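Local coordinates for cytokinin riboside 5'-monophosphate phosphoribohydrolase (Streptomyces coelicolor, PDB 5ZI9), which belongs to the SLOG clan and is probably a bacterial enzyme built on a Rossmann-like alpha/beta fold with a parallel central sheet, at residues 94-99 / 241-246; 103-108 / 166-171; 185-190 / 198-203; 210-215 / 231-236. One frame throughout, in Å; residues are numbered along the deposited sequence. Where two conformers were deposited one is given.

Interaction 1: 94-99 / 241-246; sequences VRLGRG and EAVALV
G99 and V243 mark the closest backbone approach between two helices that run in broadly the same direction, their CA atoms 6.1 Å apart. The axes of segments 94-99 and 241-246 come within 9.7 Å and cross at -34°. Both helices belong to the layer covering one face of the parallel sheet of this Rossmann-like fold.

G99 has no side chain, and V243 sits directly against its backbone with both methyls. V243 CG1 lies 3.6 Å from G99 O, and V243 CG2 lies 3.9 Å from G99 CA. V243 CG1 is anti to the backbone N (chi1 176°), and both methyls face the G99 backbone, CG1 toward the carbonyl O and CG2 toward CA. One helical turn earlier, L96 reaches over with a single methyl. L96 CD1 is 4.1 Å from A242 CB and 4.2 Å from V243 CG2. Underneath, L96 also touches V77 of strand 74-78, and V246 touches I75. V243 packs on A103 as well.

No hydrogen bond or salt bridge links the two segments. The helices are therefore joined here by van der Waals packing of methyl groups, partly against the backbone of G99, including its carbonyl O.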
loop_
_atom_site.group_PDB
_atom_site.type_symbol
_atom_site.label_atom_id
_atom_site.label_comp_id
_atom_site.label_asym_id
_atom_site.label_seq_id
_atom_site.Cartn_x
_atom_site.Cartn_y
_atom_site.Cartn_z
ATOM N N VAL B 94 8.245 -27.271 30.646
ATOM C CA VAL B 94 6.980 -28.015 30.393
ATOM C C VAL B 94 5.929 -27.650 31.453
ATOM O O VAL B 94 4.753 -27.387 31.160
ATOM C CB VAL B 94 7.191 -29.550 30.325
ATOM C CG1 VAL B 94 6.024 -30.222 29.607
ATOM C CG2 VAL B 94 8.469 -29.909 29.579
ATOM N N ARG B 95 6.394 -27.631 32.696
ATOM C CA ARG B 95 5.575 -27.310 33.859
ATOM C C ARG B 95 4.903 -25.941 33.706
ATOM O O ARG B 95 3.733 -25.736 34.035
ATOM C CB ARG B 95 6.502 -27.336 35.081
ATOM C CG ARG B 95 5.920 -27.978 36.328
ATOM C CD ARG B 95 6.922 -28.923 36.985
ATOM N NE ARG B 95 6.279 -30.208 37.215
ATOM C CZ ARG B 95 6.894 -31.311 37.610
ATOM N NH1 ARG B 95 8.195 -31.328 37.866
ATOM N NH2 ARG B 95 6.188 -32.403 37.751
ATOM N N LEU B 96 5.686 -25.011 33.188
ATOM C CA LEU B 96 5.267 -23.645 32.965
ATOM C C LEU B 96 4.294 -23.461 31.785
ATOM O O LEU B 96 3.282 -22.776 31.883
ATOM C CB LEU B 96 6.550 -22.887 32.704
ATOM C CG LEU B 96 6.394 -21.377 32.635
ATOM C CD1 LEU B 96 6.432 -20.808 34.051
ATOM C CD2 LEU B 96 7.476 -20.766 31.755
ATOM N N GLY B 97 4.604 -24.095 30.667
ATOM C CA GLY B 97 3.672 -24.168 29.561
ATOM C C GLY B 97 2.311 -24.621 30.007
ATOM O O GLY B 97 1.296 -24.060 29.629
ATOM N N ARG B 98 2.306 -25.640 30.851
ATOM C CA ARG B 98 1.070 -26.223 31.386
ATOM C C ARG B 98 0.399 -25.270 32.325
ATOM O O ARG B 98 -0.838 -25.066 32.251
ATOM C CB ARG B 98 1.381 -27.515 32.145
ATOM C CG ARG B 98 0.682 -28.705 31.554
ATOM C CD ARG B 98 1.503 -29.954 31.749
ATOM N NE ARG B 98 1.205 -30.498 33.053
ATOM C CZ ARG B 98 2.053 -31.181 33.799
ATOM N NH1 ARG B 98 3.306 -31.453 33.396
ATOM N NH2 ARG B 98 1.620 -31.608 34.972
ATOM N N GLY B 99 1.223 -24.719 33.224
ATOM C CA GLY B 99 0.777 -23.714 34.163
ATOM C C GLY B 99 0.008 -22.594 33.474
ATOM O O GLY B 99 -1.118 -22.247 33.881
ATOM N N GLU B 241 4.566 -20.106 41.390
ATOM C CA GLU B 241 4.694 -18.655 41.683
ATOM C C GLU B 241 4.733 -17.821 40.373
ATOM O O GLU B 241 3.959 -16.866 40.207
ATOM C CB GLU B 241 5.932 -18.367 42.546
ATOM C CG GLU B 241 6.043 -16.933 43.073
ATOM C CD GLU B 241 7.330 -16.672 43.870
ATOM O OE1 GLU B 241 7.440 -15.620 44.490
ATOM O OE2 GLU B 241 8.257 -17.489 43.898
ATOM N N ALA B 242 5.596 -18.224 39.435
ATOM C CA ALA B 242 5.704 -17.544 38.138
ATOM C C ALA B 242 4.386 -17.413 37.469
ATOM O O ALA B 242 4.055 -16.325 37.004
ATOM C CB ALA B 242 6.676 -18.246 37.207
ATOM N N VAL B 243 3.611 -18.493 37.452
ATOM C CA VAL B 243 2.299 -18.437 36.803
ATOM C C VAL B 243 1.358 -17.517 37.522
ATOM O O VAL B 243 0.555 -16.849 36.901
ATOM C CB VAL B 243 1.668 -19.833 36.653
ATOM C CG1 VAL B 243 0.262 -19.764 36.059
ATOM C CG2 VAL B 243 2.546 -20.668 35.732
ATOM N N ALA B 244 1.437 -17.495 38.845
ATOM C CA ALA B 244 0.534 -16.665 39.628
ATOM C C ALA B 244 0.822 -15.174 39.407
ATOM O O ALA B 244 -0.113 -14.344 39.251
ATOM C CB ALA B 244 0.682 -17.019 41.095
ATOM N N LEU B 245 2.122 -14.852 39.417
ATOM C CA LEU B 245 2.587 -13.487 39.174
ATOM C C LEU B 245 2.059 -12.929 37.876
ATOM O O LEU B 245 1.566 -11.802 37.853
ATOM C CB LEU B 245 4.106 -13.411 39.141
ATOM C CG LEU B 245 4.759 -13.502 40.529
ATOM C CD1 LEU B 245 6.217 -13.942 40.449
ATOM C CD2 LEU B 245 4.622 -12.170 41.250
ATOM N N VAL B 246 2.149 -13.737 36.822
ATOM C CA VAL B 246 1.739 -13.320 35.506
ATOM C C VAL B 246 0.225 -13.120 35.440
ATOM O O VAL B 246 -0.213 -12.131 34.861
ATOM C CB VAL B 246 2.276 -14.289 34.442
ATOM C CG1 VAL B 246 1.393 -14.309 33.225
ATOM C CG2 VAL B 246 3.703 -13.912 34.068
#

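Interaction 2: 103-108 / 166-171. With EDO (1,2-ethanediol), chain M.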
loop_
_atom_site.group_PDB
_atom_site.type_symbol
_atom_site.label_atom_id
_atom_site.label_comp_id
_atom_site.label_asym_id
_atom_site.label_seq_id
_atom_site.Cartn_x
_atom_site.Cartn_y
_atom_site.Cartn_z
ATOM N N ALA B 103 -4.001 -21.357 33.499
ATOM C CA ALA B 103 -4.371 -19.977 33.871
ATOM C C ALA B 103 -5.177 -19.200 32.822
ATOM O O ALA B 103 -5.527 -18.052 33.065
ATOM C CB ALA B 103 -3.133 -19.199 34.249
ATOM N N GLY B 104 -5.454 -19.803 31.665
ATOM C CA GLY B 104 -6.209 -19.152 30.604
ATOM C C GLY B 104 -5.399 -18.497 29.489
ATOM O O GLY B 104 -5.976 -17.850 28.612
ATOM N N PHE B 105 -4.081 -18.678 29.485
ATOM C CA PHE B 105 -3.237 -18.066 28.457
ATOM C C PHE B 105 -2.862 -18.999 27.324
ATOM O O PHE B 105 -2.681 -20.205 27.526
ATOM C CB PHE B 105 -1.929 -17.556 29.070
ATOM C CG PHE B 105 -2.121 -16.448 30.060
ATOM C CD1 PHE B 105 -2.535 -15.193 29.639
ATOM C CD2 PHE B 105 -1.899 -16.661 31.414
ATOM C CE1 PHE B 105 -2.717 -14.164 30.551
ATOM C CE2 PHE B 105 -2.091 -15.643 32.329
ATOM C CZ PHE B 105 -2.498 -14.384 31.898
ATOM N N ALA B 106 -2.680 -18.431 26.134
ATOM C CA ALA B 106 -1.961 -19.148 25.074
ATOM C C ALA B 106 -0.448 -19.088 25.316
ATOM O O ALA B 106 0.046 -18.195 25.991
ATOM C CB ALA B 106 -2.322 -18.576 23.724
ATOM N N VAL B 107 0.296 -20.028 24.775
ATOM C CA VAL B 107 1.727 -19.932 24.943
ATOM C C VAL B 107 2.416 -19.630 23.628
ATOM O O VAL B 107 2.274 -20.385 22.680
ATOM C CB VAL B 107 2.290 -21.194 25.569
ATOM C CG1 VAL B 107 3.817 -21.092 25.719
ATOM C CG2 VAL B 107 1.620 -21.398 26.919
ATOM N N ILE B 108 3.172 -18.527 23.599
ATOM C CA ILE B 108 3.921 -18.109 22.410
ATOM C C ILE B 108 5.402 -18.324 22.622
ATOM O O ILE B 108 5.929 -17.909 23.619
ATOM C CB ILE B 108 3.670 -16.625 22.056
ATOM C CG1 ILE B 108 2.196 -16.370 21.716
ATOM C CG2 ILE B 108 4.495 -16.237 20.829
ATOM C CD1 ILE B 108 1.831 -14.908 21.711
ATOM N N TYR B 166 0.869 -9.650 20.922
ATOM C CA TYR B 166 -0.092 -10.739 21.183
ATOM C C TYR B 166 0.054 -11.305 22.580
ATOM O O TYR B 166 -0.681 -12.230 22.940
ATOM C CB TYR B 166 0.010 -11.857 20.123
ATOM C CG TYR B 166 -0.433 -11.365 18.797
ATOM C CD1 TYR B 166 -1.770 -11.321 18.467
ATOM C CD2 TYR B 166 0.493 -10.848 17.872
ATOM C CE1 TYR B 166 -2.187 -10.825 17.250
ATOM C CE2 TYR B 166 0.075 -10.305 16.657
ATOM C CZ TYR B 166 -1.254 -10.315 16.358
ATOM O OH TYR B 166 -1.664 -9.794 15.186
ATOM N N ALA B 167 0.995 -10.777 23.361
ATOM C CA ALA B 167 1.216 -11.245 24.718
ATOM C C ALA B 167 0.863 -10.162 25.746
ATOM O O ALA B 167 0.773 -8.978 25.408
ATOM C CB ALA B 167 2.642 -11.715 24.891
ATOM N N GLN B 168 0.616 -10.596 26.985
ATOM C CA GLN B 168 0.492 -9.703 28.131
ATOM C C GLN B 168 1.590 -9.862 29.144
ATOM O O GLN B 168 1.532 -9.212 30.176
ATOM C CB GLN B 168 -0.854 -9.858 28.830
ATOM C CG GLN B 168 -2.006 -9.250 28.051
ATOM C CD GLN B 168 -2.775 -10.317 27.340
ATOM O OE1 GLN B 168 -3.514 -11.060 28.007
ATOM N NE2 GLN B 168 -2.571 -10.459 26.000
ATOM N N GLY B 169 2.605 -10.671 28.863
ATOM C CA GLY B 169 3.754 -10.726 29.743
ATOM C C GLY B 169 4.777 -11.690 29.211
ATOM O O GLY B 169 4.494 -12.471 28.278
ATOM N N PHE B 170 5.979 -11.619 29.791
ATOM C CA PHE B 170 7.064 -12.540 29.440
ATOM C C PHE B 170 7.415 -13.429 30.619
ATOM O O PHE B 170 7.414 -12.997 31.772
ATOM C CB PHE B 170 8.357 -11.821 29.018
ATOM C CG PHE B 170 8.341 -11.241 27.636
ATOM C CD1 PHE B 170 7.174 -11.127 26.875
ATOM C CD2 PHE B 170 9.502 -10.711 27.116
ATOM C CE1 PHE B 170 7.190 -10.571 25.614
ATOM C CE2 PHE B 170 9.512 -10.132 25.855
ATOM C CZ PHE B 170 8.364 -10.064 25.110
ATOM N N VAL B 171 7.745 -14.671 30.297
ATOM C CA VAL B 171 8.421 -15.528 31.225
ATOM C C VAL B 171 9.725 -15.961 30.560
ATOM O O VAL B 171 9.745 -16.404 29.423
ATOM C CB VAL B 171 7.601 -16.770 31.578
ATOM C CG1 VAL B 171 8.306 -17.524 32.678
ATOM C CG2 VAL B 171 6.217 -16.384 32.024
HETATM C C1 EDO M . -5.015 -21.030 26.017
HETATM O O1 EDO M . -4.068 -22.135 25.912
HETATM C C2 EDO M . -6.459 -21.493 26.070
HETATM O O2 EDO M . -6.858 -21.723 24.691
#
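I108 meets Y166, and F105 meets Q168, where F105 and strand 106-109 approach the corner that the chain turns at Q168; the run from CA of F105 to CA of I108 and that from CA of Y166 to CA of Q168 point 125° apart. The fold is a Rossmann-like parallel sheet. Strand 74-78 lies between strands 106-109 and 167-172, and the contact is made across it by a few side-chain atoms of F105, I108 and Q168 and by the base of Y166. The chain enters 103-108 from helix 88-102, after which G104, with positive phi, is the first residue to leave helical angles, in a Schellman motif.

F105 swings its ring beside its own backbone N (chi1 -64°). The Q168 amide comes to the ring edge, near the ring plane, and the two planes are 58° apart. F105 CE1 and Q168 OE1 are 4.1 Å apart, a loose contact and not a bond. The F105 ring also packs on I75 and on S247 of helix 239-249.

A 1,2-ethanediol, probably from the crystallisation liquor, is modelled near the F105 carbonyl, where its exact place is doubtful; it is hydrogen-bonded to T129 N. Y166 also packs on D50 of the second subunit. The Y166 ring itself leads away from I108, which touches only the base of that residue: I108 CD1 is 3.9 Å from Y166 CB and the same distance from Y166 O.

Interaction 3: 185-190 / 198-203; sequences EALTLV and FPIVLF
I200 and F198 pack under A186, L187 and V190 in the beta-alpha-beta unit formed by strand 167-172, helix 177-191 and strand 200-203. Helix 185-190 runs back over strand 200-203, with the axes 10.4 Å apart and 150° between their directions.

The aliphatic contacts centre on I200 CD1. This methyl presses against the helix between two neighbouring residues, 3.8 Å from A186 CB and 4.0 Å from L187 CD2. It also lies 3.9 Å from the backbone atom L187 N. The CB of L187 points away from the strand, but its CD2 methyl folds back to I200.

No polar bond crosses between the segments. Away from the strand, E185 forms a salt bridge with K160, and the helix faces the second subunit, where L189 packs on F156 of that subunit.

The remaining contacts belong to F198. Its ring is anti to the backbone N (chi1 -160°) and meets A186 obliquely, with F198 CE2 4.3 Å from A186 CB. The same ring makes an edge-to-face contact with F170 of strand 167-172, so F198 links the helix to the neighbouring strand. One methyl of V190 settles on the base of F198: V190 CG2 is 3.8 Å from F198 CB and 3.9 Å from F198 O.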
loop_
_atom_site.group_PDB
_atom_site.type_symbol
_atom_site.label_atom_id
_atom_site.label_comp_id
_atom_site.label_asym_id
_atom_site.label_seq_id
_atom_site.Cartn_x
_atom_site.Cartn_y
_atom_site.Cartn_z
ATOM N N GLU B 185 14.469 -5.823 25.988
ATOM C CA GLU B 185 13.510 -5.113 25.165
ATOM C C GLU B 185 12.220 -4.825 25.943
ATOM O O GLU B 185 11.690 -3.717 25.905
ATOM C CB GLU B 185 13.195 -6.013 23.985
ATOM C CG GLU B 185 12.484 -5.431 22.792
ATOM C CD GLU B 185 12.590 -6.403 21.614
ATOM O OE1 GLU B 185 11.549 -7.006 21.200
ATOM O OE2 GLU B 185 13.752 -6.610 21.179
ATOM N N ALA B 186 11.703 -5.866 26.602
ATOM C CA ALA B 186 10.512 -5.759 27.425
ATOM C C ALA B 186 10.738 -4.830 28.605
ATOM O O ALA B 186 9.886 -4.009 28.961
ATOM C CB ALA B 186 10.098 -7.145 27.900
ATOM N N LEU B 187 11.912 -4.948 29.192
ATOM C CA LEU B 187 12.268 -4.088 30.252
ATOM C C LEU B 187 12.243 -2.622 29.850
ATOM O O LEU B 187 11.650 -1.831 30.579
ATOM C CB LEU B 187 13.614 -4.470 30.820
ATOM C CG LEU B 187 13.566 -5.653 31.796
ATOM C CD1 LEU B 187 14.967 -6.089 32.128
ATOM C CD2 LEU B 187 12.871 -5.262 33.094
ATOM N N THR B 188 12.809 -2.251 28.700
ATOM C CA THR B 188 12.876 -0.815 28.395
ATOM C C THR B 188 11.513 -0.330 27.937
ATOM O O THR B 188 11.110 0.800 28.233
ATOM C CB THR B 188 14.086 -0.348 27.514
ATOM O OG1 THR B 188 13.698 -0.003 26.183
ATOM C CG2 THR B 188 15.145 -1.361 27.518
ATOM N N LEU B 189 10.768 -1.219 27.309
ATOM C CA LEU B 189 9.426 -0.920 26.922
ATOM C C LEU B 189 8.604 -0.607 28.151
ATOM O O LEU B 189 7.788 0.305 28.123
ATOM C CB LEU B 189 8.816 -2.072 26.121
ATOM C CG LEU B 189 9.186 -2.129 24.629
ATOM C CD1 LEU B 189 8.765 -3.462 24.016
ATOM C CD2 LEU B 189 8.532 -0.993 23.861
ATOM N N VAL B 190 8.826 -1.349 29.238
ATOM C CA VAL B 190 8.070 -1.120 30.473
ATOM C C VAL B 190 8.623 0.089 31.227
ATOM O O VAL B 190 7.840 0.936 31.695
ATOM C CB VAL B 190 7.988 -2.419 31.307
ATOM C CG1 VAL B 190 7.714 -2.157 32.778
ATOM C CG2 VAL B 190 6.888 -3.298 30.733
ATOM N N PHE B 198 2.567 -5.311 32.261
ATOM C CA PHE B 198 3.277 -6.288 31.464
ATOM C C PHE B 198 4.303 -6.963 32.346
ATOM O O PHE B 198 5.468 -6.567 32.393
ATOM C CB PHE B 198 3.923 -5.619 30.276
ATOM C CG PHE B 198 4.259 -6.560 29.149
ATOM C CD1 PHE B 198 3.317 -6.820 28.164
ATOM C CD2 PHE B 198 5.530 -7.154 29.060
ATOM C CE1 PHE B 198 3.626 -7.682 27.141
ATOM C CE2 PHE B 198 5.851 -8.000 28.027
ATOM C CZ PHE B 198 4.901 -8.263 27.069
ATOM N N PRO B 199 3.851 -7.989 33.086
ATOM C CA PRO B 199 4.692 -8.737 33.973
ATOM C C PRO B 199 5.795 -9.440 33.256
ATOM O O PRO B 199 5.556 -10.092 32.220
ATOM C CB PRO B 199 3.752 -9.792 34.546
ATOM C CG PRO B 199 2.618 -9.885 33.606
ATOM C CD PRO B 199 2.459 -8.485 33.122
ATOM N N ILE B 200 6.985 -9.329 33.828
ATOM C CA ILE B 200 8.174 -9.990 33.320
ATOM C C ILE B 200 8.720 -10.848 34.449
ATOM O O ILE B 200 9.066 -10.326 35.479
ATOM C CB ILE B 200 9.215 -8.945 32.906
ATOM C CG1 ILE B 200 8.686 -8.089 31.769
ATOM C CG2 ILE B 200 10.495 -9.590 32.427
ATOM C CD1 ILE B 200 9.491 -6.817 31.588
ATOM N N VAL B 201 8.837 -12.150 34.237
ATOM C CA VAL B 201 9.288 -13.069 35.266
ATOM C C VAL B 201 10.498 -13.848 34.783
ATOM O O VAL B 201 10.434 -14.498 33.763
ATOM C CB VAL B 201 8.142 -14.095 35.569
ATOM C CG1 VAL B 201 8.594 -15.173 36.562
ATOM C CG2 VAL B 201 6.850 -13.381 36.019
ATOM N N LEU B 202 11.582 -13.866 35.542
ATOM C CA LEU B 202 12.735 -14.715 35.199
ATOM C C LEU B 202 12.706 -15.991 36.023
ATOM O O LEU B 202 12.461 -15.942 37.188
ATOM C CB LEU B 202 14.061 -14.004 35.450
ATOM C CG LEU B 202 14.235 -12.496 35.196
ATOM C CD1 LEU B 202 15.710 -12.180 35.060
ATOM C CD2 LEU B 202 13.524 -11.985 33.960
ATOM N N PHE B 203 12.991 -17.135 35.427
ATOM C CA PHE B 203 13.009 -18.379 36.143
ATOM C C PHE B 203 14.446 -18.825 36.319
ATOM O O PHE B 203 15.153 -18.958 35.334
ATOM C CB PHE B 203 12.241 -19.423 35.364
ATOM C CG PHE B 203 11.950 -20.636 36.169
ATOM C CD1 PHE B 203 12.899 -21.665 36.294
ATOM C CD2 PHE B 203 10.748 -20.743 36.855
ATOM C CE1 PHE B 203 12.636 -22.784 37.071
ATOM C CE2 PHE B 203 10.484 -21.869 37.624
ATOM C CZ PHE B 203 11.427 -22.892 37.727
#

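Interaction 4: 210-215 / 231-236; sequences GLVDWL and MLFHVT
V212 and F233 form the main contact between helix 205-220 and the run leading into strand 234-236. These elements complete the last beta-alpha-beta unit of the Rossmann-like sheet, in which strand 200-203 precedes the helix and strand 234-236 is an outermost strand of the sheet within this chain.

The first shell is entirely apolar. V212 CG2 comes to the edge of the F233 ring, near its plane, 3.6 Å from F233 CE2 and 3.8 Å from F233 CZ. V212 and F233 pass alongside one another, running opposite ways. One turn further along the helix, L215 CD1 reaches F233 CZ obliquely at 4.2 Å. V235 extends the patch, its CG2 lying 4.2 Å from V212 CG2.

Torsions and neighbours set the ring. F233 holds it between its own backbone N and carbonyl carbon (chi1 59°), a tight place for an aromatic group. L187 of helix 177-191, together with I200 and L202 of strand 200-203, packs around it. F233 therefore lies among two helices and the sheet.

Further out, the backbone of H234 is hydrogen-bonded to I200, and H234 NE2 bonds to E249 OE1 of helix 239-249. Helix 205-220 also meets the second subunit. W214 NE1 is hydrogen-bonded to Y207 O of that subunit, and L215 packs on L180 of the same subunit. Back at the ring, V235 CG2 also lies in the plane of F233 at its edge, 3.9 Å from F233 CE2.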
loop_
_atom_site.group_PDB
_atom_site.type_symbol
_atom_site.label_atom_id
_atom_site.label_comp_id
_atom_site.label_asym_id
_atom_site.label_seq_id
_atom_site.Cartn_x
_atom_site.Cartn_y
_atom_site.Cartn_z
ATOM N N GLY B 210 23.707 -13.556 39.077
ATOM C CA GLY B 210 24.893 -12.771 38.737
ATOM C C GLY B 210 24.575 -11.562 37.868
ATOM O O GLY B 210 25.251 -10.535 37.946
ATOM N N LEU B 211 23.542 -11.687 37.042
ATOM C CA LEU B 211 23.095 -10.580 36.213
ATOM C C LEU B 211 22.446 -9.502 37.086
ATOM O O LEU B 211 22.849 -8.354 37.048
ATOM C CB LEU B 211 22.127 -11.070 35.110
ATOM C CG LEU B 211 21.487 -10.010 34.205
ATOM C CD1 LEU B 211 22.586 -9.300 33.421
ATOM C CD2 LEU B 211 20.449 -10.635 33.297
ATOM N N VAL B 212 21.456 -9.896 37.876
ATOM C CA VAL B 212 20.807 -8.987 38.831
ATOM C C VAL B 212 21.812 -8.292 39.777
ATOM O O VAL B 212 21.652 -7.126 40.096
ATOM C CB VAL B 212 19.717 -9.747 39.638
ATOM C CG1 VAL B 212 19.206 -8.913 40.802
ATOM C CG2 VAL B 212 18.539 -10.140 38.733
ATOM N N ASP B 213 22.853 -8.997 40.205
ATOM C CA ASP B 213 23.900 -8.385 41.054
ATOM C C ASP B 213 24.677 -7.304 40.389
ATOM O O ASP B 213 25.106 -6.361 41.072
ATOM C CB ASP B 213 24.955 -9.382 41.523
ATOM C CG ASP B 213 24.477 -10.266 42.656
ATOM O OD1 ASP B 213 23.316 -10.137 43.179
ATOM O OD2 ASP B 213 25.304 -11.138 42.981
ATOM N N TRP B 214 24.924 -7.473 39.084
ATOM C CA TRP B 214 25.614 -6.457 38.285
ATOM C C TRP B 214 24.682 -5.273 38.027
ATOM O O TRP B 214 25.099 -4.129 38.128
ATOM C CB TRP B 214 26.138 -7.064 36.983
ATOM C CG TRP B 214 26.788 -6.067 36.086
ATOM C CD1 TRP B 214 28.024 -5.489 36.231
ATOM C CD2 TRP B 214 26.225 -5.516 34.905
ATOM N NE1 TRP B 214 28.252 -4.608 35.215
ATOM C CE2 TRP B 214 27.156 -4.596 34.391
ATOM C CE3 TRP B 214 25.011 -5.709 34.232
ATOM C CZ2 TRP B 214 26.919 -3.869 33.236
ATOM C CZ3 TRP B 214 24.772 -4.987 33.089
ATOM C CH2 TRP B 214 25.732 -4.081 32.596
ATOM N N LEU B 215 23.422 -5.537 37.706
ATOM C CA LEU B 215 22.434 -4.465 37.521
ATOM C C LEU B 215 22.346 -3.558 38.739
ATOM O O LEU B 215 22.286 -2.366 38.593
ATOM C CB LEU B 215 21.047 -5.031 37.223
ATOM C CG LEU B 215 20.863 -5.791 35.901
ATOM C CD1 LEU B 215 19.503 -6.464 35.852
ATOM C CD2 LEU B 215 21.007 -4.850 34.712
ATOM N N MET B 231 12.348 -3.674 40.078
ATOM C CA MET B 231 11.049 -4.217 40.430
ATOM C C MET B 231 10.199 -4.552 39.205
ATOM O O MET B 231 9.076 -5.057 39.338
ATOM C CB MET B 231 10.270 -3.181 41.200
ATOM C CG MET B 231 11.024 -2.498 42.307
ATOM S SD MET B 231 10.506 -3.176 43.858
ATOM C CE MET B 231 11.672 -4.546 43.943
ATOM N N LEU B 232 10.710 -4.242 38.014
ATOM C CA LEU B 232 9.970 -4.478 36.768
ATOM C C LEU B 232 9.993 -5.935 36.339
ATOM O O LEU B 232 9.317 -6.305 35.380
ATOM C CB LEU B 232 10.490 -3.570 35.644
ATOM C CG LEU B 232 10.416 -2.068 35.967
ATOM C CD1 LEU B 232 11.065 -1.264 34.854
ATOM C CD2 LEU B 232 8.963 -1.646 36.159
ATOM N N PHE B 233 10.778 -6.738 37.041
ATOM C CA PHE B 233 10.755 -8.162 36.873
ATOM C C PHE B 233 10.783 -8.832 38.236
ATOM O O PHE B 233 11.077 -8.172 39.205
ATOM C CB PHE B 233 11.929 -8.610 36.024
ATOM C CG PHE B 233 13.297 -8.250 36.584
ATOM C CD1 PHE B 233 13.874 -7.013 36.336
ATOM C CD2 PHE B 233 14.039 -9.180 37.295
ATOM C CE1 PHE B 233 15.140 -6.707 36.808
ATOM C CE2 PHE B 233 15.323 -8.877 37.770
ATOM C CZ PHE B 233 15.874 -7.643 37.528
ATOM N N HIS B 234 10.435 -10.117 38.305
ATOM C CA HIS B 234 10.586 -10.919 39.534
ATOM C C HIS B 234 11.455 -12.113 39.171
ATOM O O HIS B 234 11.400 -12.596 38.071
ATOM C CB HIS B 234 9.229 -11.360 40.145
ATOM C CG HIS B 234 8.094 -10.377 39.930
ATOM N ND1 HIS B 234 7.494 -9.673 40.962
ATOM C CD2 HIS B 234 7.438 -9.995 38.800
ATOM C CE1 HIS B 234 6.526 -8.906 40.477
ATOM N NE2 HIS B 234 6.473 -9.079 39.167
ATOM N N VAL B 235 12.288 -12.555 40.088
ATOM C CA VAL B 235 13.054 -13.754 39.924
ATOM C C VAL B 235 12.468 -14.831 40.839
ATOM O O VAL B 235 12.225 -14.598 42.006
ATOM C CB VAL B 235 14.503 -13.513 40.303
ATOM C CG1 VAL B 235 15.339 -14.785 40.120
ATOM C CG2 VAL B 235 15.053 -12.347 39.492
ATOM N N THR B 236 12.297 -16.032 40.313
ATOM C CA THR B 236 11.700 -17.125 41.052
ATOM C C THR B 236 12.262 -18.475 40.616
ATOM O O THR B 236 12.824 -18.616 39.527
ATOM C CB THR B 236 10.172 -17.091 40.904
ATOM O OG1 THR B 236 9.589 -17.996 41.834
ATOM C CG2 THR B 236 9.725 -17.459 39.521
#

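Overall arrangement
All four contacts lie on or against the same parallel sheet. Interactions 3 and 4 lie on one face of it, and the helices of interaction 1 lie on the opposite face. Interactions 1 and 2 touch through L96 CD2 and V171 CG1, 3.5 Å apart. Strands 167-172 and 200-203 join interactions 2 and 3, with F170 N 2.9 Å from P199 O. Interactions 3 and 4 share the next strand pair, where L202 N is 2.8 Å from H234 O. A probable hydrogen bond between T236 OG1 and E241 OE2 ties interaction 4 to interaction 1. Interactions 2 and 4 stay about 7 Å apart at their nearest atoms. The 1,2-ethanediol lies beside interaction 2.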